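Local coordinates for HemO (Neisseria meningitidis, PDB 1P3U), which probably cleaves the heme macrocycle oxidatively as a heme oxygenase, binding heme b through an axial histidine on its iron, at residues Cys113-Asn118 / Lys151-Phe156. Numbering follows the deposited sequence.
Sequences CAEGSN and KHWRAF. With HEM (protoporphyrin IX containing Fe), chain B; NO (nitric oxide), chain C.
E115, on the heme-contacting helix 104-119, meets three residues of segment 151-156 of helix 149-161, which runs roughly antiparallel to segment 113-118. Its CG lies anti to the backbone N (chi1 -166°), which sets that methylene over one face of the F156 ring, 3.5 Å from the ring centroid, in a CH-pi contact. The same CG comes to the W153 ring at its edge, in plane. A bend at chi2 turns the carboxylate toward H152, whose NE2 gives OE2 a weak hydrogen bond of 2.9 Å, with imidazole and carboxylate planes at about a right angle. G116 follows, its bare CA 3.4 Å from CZ3 of W153, while its carbonyl carbon lies 3.4 Å from HEM C2D. CZ2 of the same benzo ring of W153 lies 3.7 Å from the heme propionate oxygen O1D. N118, about one turn past E115, donates through ND2 a straighter bond to OE2 of E115 (3.2 Å, 167°), on the syn side but 35° out of the carboxylate plane, while Y60 holds OE1. N118 and Y60, with a weak bond from H152, probably limit the rotation of the buried carboxylate and stabilise its charge, tying helix 149-161 to the distal heme helix, the one facing the nitric oxide.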
# COMPACT_ATOMS: atom_id res chain seq x y z
N CYS A 113 -3.19 5.78 1.02
CA CYS A 113 -3.07 4.39 1.45
C CYS A 113 -1.76 3.78 0.96
O CYS A 113 -1.00 3.22 1.74
CB CYS A 113 -4.26 3.60 0.91
SG CYS A 113 -4.30 1.88 1.43
N ALA A 114 -1.48 3.90 -0.34
CA ALA A 114 -0.27 3.34 -0.93
C ALA A 114 1.04 3.95 -0.42
O ALA A 114 2.01 3.24 -0.17
CB ALA A 114 -0.32 3.45 -2.45
N GLU A 115 1.06 5.27 -0.30
CA GLU A 115 2.27 5.96 0.14
C GLU A 115 2.51 5.74 1.63
O GLU A 115 3.65 5.61 2.07
CB GLU A 115 2.18 7.45 -0.19
CG GLU A 115 3.51 8.20 -0.06
CD GLU A 115 4.66 7.49 -0.77
OE1 GLU A 115 4.45 6.95 -1.88
OE2 GLU A 115 5.79 7.49 -0.23
N GLY A 116 1.43 5.71 2.40
CA GLY A 116 1.58 5.48 3.82
C GLY A 116 2.16 4.09 4.05
O GLY A 116 2.94 3.87 4.97
N SER A 117 1.77 3.14 3.20
CA SER A 117 2.27 1.77 3.34
C SER A 117 3.78 1.74 3.16
O SER A 117 4.46 0.85 3.67
CB SER A 117 1.61 0.83 2.31
OG SER A 117 2.14 1.02 1.01
N ASN A 118 4.30 2.73 2.44
CA ASN A 118 5.73 2.83 2.21
C ASN A 118 6.41 3.28 3.50
O ASN A 118 7.49 2.80 3.86
CB ASN A 118 6.00 3.83 1.07
CG ASN A 118 7.47 3.97 0.75
OD1 ASN A 118 8.23 3.01 0.81
ND2 ASN A 118 7.87 5.19 0.37
N LYS A 151 11.57 11.21 6.66
CA LYS A 151 11.82 12.43 5.89
C LYS A 151 11.03 12.45 4.59
O LYS A 151 10.46 13.47 4.21
CB LYS A 151 13.31 12.57 5.59
CG LYS A 151 14.15 13.03 6.77
CD LYS A 151 13.72 14.40 7.25
CE LYS A 151 14.59 14.89 8.39
NZ LYS A 151 14.14 16.22 8.88
N HIS A 152 11.00 11.31 3.91
CA HIS A 152 10.29 11.21 2.65
C HIS A 152 8.79 11.38 2.85
O HIS A 152 8.12 12.05 2.05
CB HIS A 152 10.57 9.85 2.00
CG HIS A 152 9.74 9.58 0.79
ND1 HIS A 152 9.81 10.35 -0.35
CD2 HIS A 152 8.79 8.65 0.55
CE1 HIS A 152 8.93 9.91 -1.24
NE2 HIS A 152 8.30 8.87 -0.71
N TRP A 153 8.27 10.78 3.91
CA TRP A 153 6.85 10.85 4.24
C TRP A 153 6.40 12.25 4.66
O TRP A 153 5.37 12.75 4.19
CB TRP A 153 6.54 9.83 5.35
CG TRP A 153 5.15 9.90 5.90
CD1 TRP A 153 4.80 10.26 7.17
CD2 TRP A 153 3.93 9.55 5.23
NE1 TRP A 153 3.44 10.15 7.34
CE2 TRP A 153 2.88 9.71 6.16
CE3 TRP A 153 3.62 9.10 3.94
CZ2 TRP A 153 1.54 9.45 5.85
CZ3 TRP A 153 2.29 8.85 3.62
CH2 TRP A 153 1.27 9.02 4.57
N ARG A 154 7.17 12.89 5.53
CA ARG A 154 6.80 14.23 5.98
C ARG A 154 6.70 15.20 4.81
O ARG A 154 5.83 16.07 4.79
CB ARG A 154 7.82 14.76 7.00
CG ARG A 154 7.86 13.93 8.27
CD ARG A 154 8.66 14.61 9.38
NE ARG A 154 8.79 13.72 10.53
CZ ARG A 154 9.61 12.68 10.57
NH1 ARG A 154 10.38 12.39 9.54
NH2 ARG A 154 9.66 11.91 11.65
N ALA A 155 7.57 15.04 3.82
CA ALA A 155 7.55 15.91 2.64
C ALA A 155 6.29 15.62 1.84
O ALA A 155 5.66 16.53 1.29
CB ALA A 155 8.78 15.67 1.79
N PHE A 156 5.91 14.34 1.80
CA PHE A 156 4.73 13.93 1.07
C PHE A 156 3.48 14.48 1.76
O PHE A 156 2.56 14.96 1.10
CB PHE A 156 4.65 12.41 1.00
CG PHE A 156 3.43 11.90 0.29
CD1 PHE A 156 3.29 12.08 -1.08
CD2 PHE A 156 2.40 11.29 1.00
CE1 PHE A 156 2.14 11.66 -1.74
CE2 PHE A 156 1.25 10.87 0.35
CZ PHE A 156 1.12 11.06 -1.02
CHA HEM B . 1.69 3.33 8.66
CHB HEM B . 2.59 -1.12 10.31
CHC HEM B . 0.64 -2.98 6.26
CHD HEM B . -0.82 1.45 4.95
C1A HEM B . 2.18 2.27 9.39
C2A HEM B . 2.97 2.45 10.63
C3A HEM B . 3.16 1.20 11.11
C4A HEM B . 2.54 0.27 10.18
CMA HEM B . 3.85 0.89 12.42
CAA HEM B . 3.48 3.78 11.20
CBA HEM B . 4.91 4.05 10.78
CGA HEM B . 5.41 5.40 11.23
O1A HEM B . 6.63 5.65 11.12
O2A HEM B . 4.58 6.21 11.71
C1B HEM B . 2.05 -2.02 9.36
C2B HEM B . 2.26 -3.45 9.40
C3B HEM B . 1.77 -3.98 8.26
C4B HEM B . 1.25 -2.84 7.50
CMB HEM B . 2.96 -4.19 10.54
CAB HEM B . 1.75 -5.32 7.79
CBB HEM B . 1.69 -6.51 8.61
C1C HEM B . 0.10 -1.92 5.53
C2C HEM B . -0.60 -2.08 4.27
C3C HEM B . -1.09 -0.85 3.93
C4C HEM B . -0.61 0.07 4.97
CMC HEM B . -0.64 -3.36 3.43
CAC HEM B . -1.92 -0.49 2.86
CBC HEM B . -2.19 -1.22 1.63
C1D HEM B . -0.31 2.35 5.89
C2D HEM B . -0.61 3.78 5.93
C3D HEM B . 0.12 4.31 6.93
C4D HEM B . 0.85 3.20 7.54
CMD HEM B . -1.51 4.54 4.96
CAD HEM B . 0.23 5.79 7.25
CBD HEM B . -0.33 6.17 8.60
CGD HEM B . -0.21 7.65 8.87
O1D HEM B . -1.01 8.42 8.30
O2D HEM B . 0.70 8.04 9.63
NA HEM B . 1.94 0.94 9.13
NB HEM B . 1.42 -1.64 8.18
NC HEM B . 0.10 -0.61 5.95
ND HEM B . 0.53 2.00 6.93
FE HEM B . 0.99 0.18 7.55
N NO C . 2.38 0.07 6.79
O NO C . 3.11 -0.57 6.13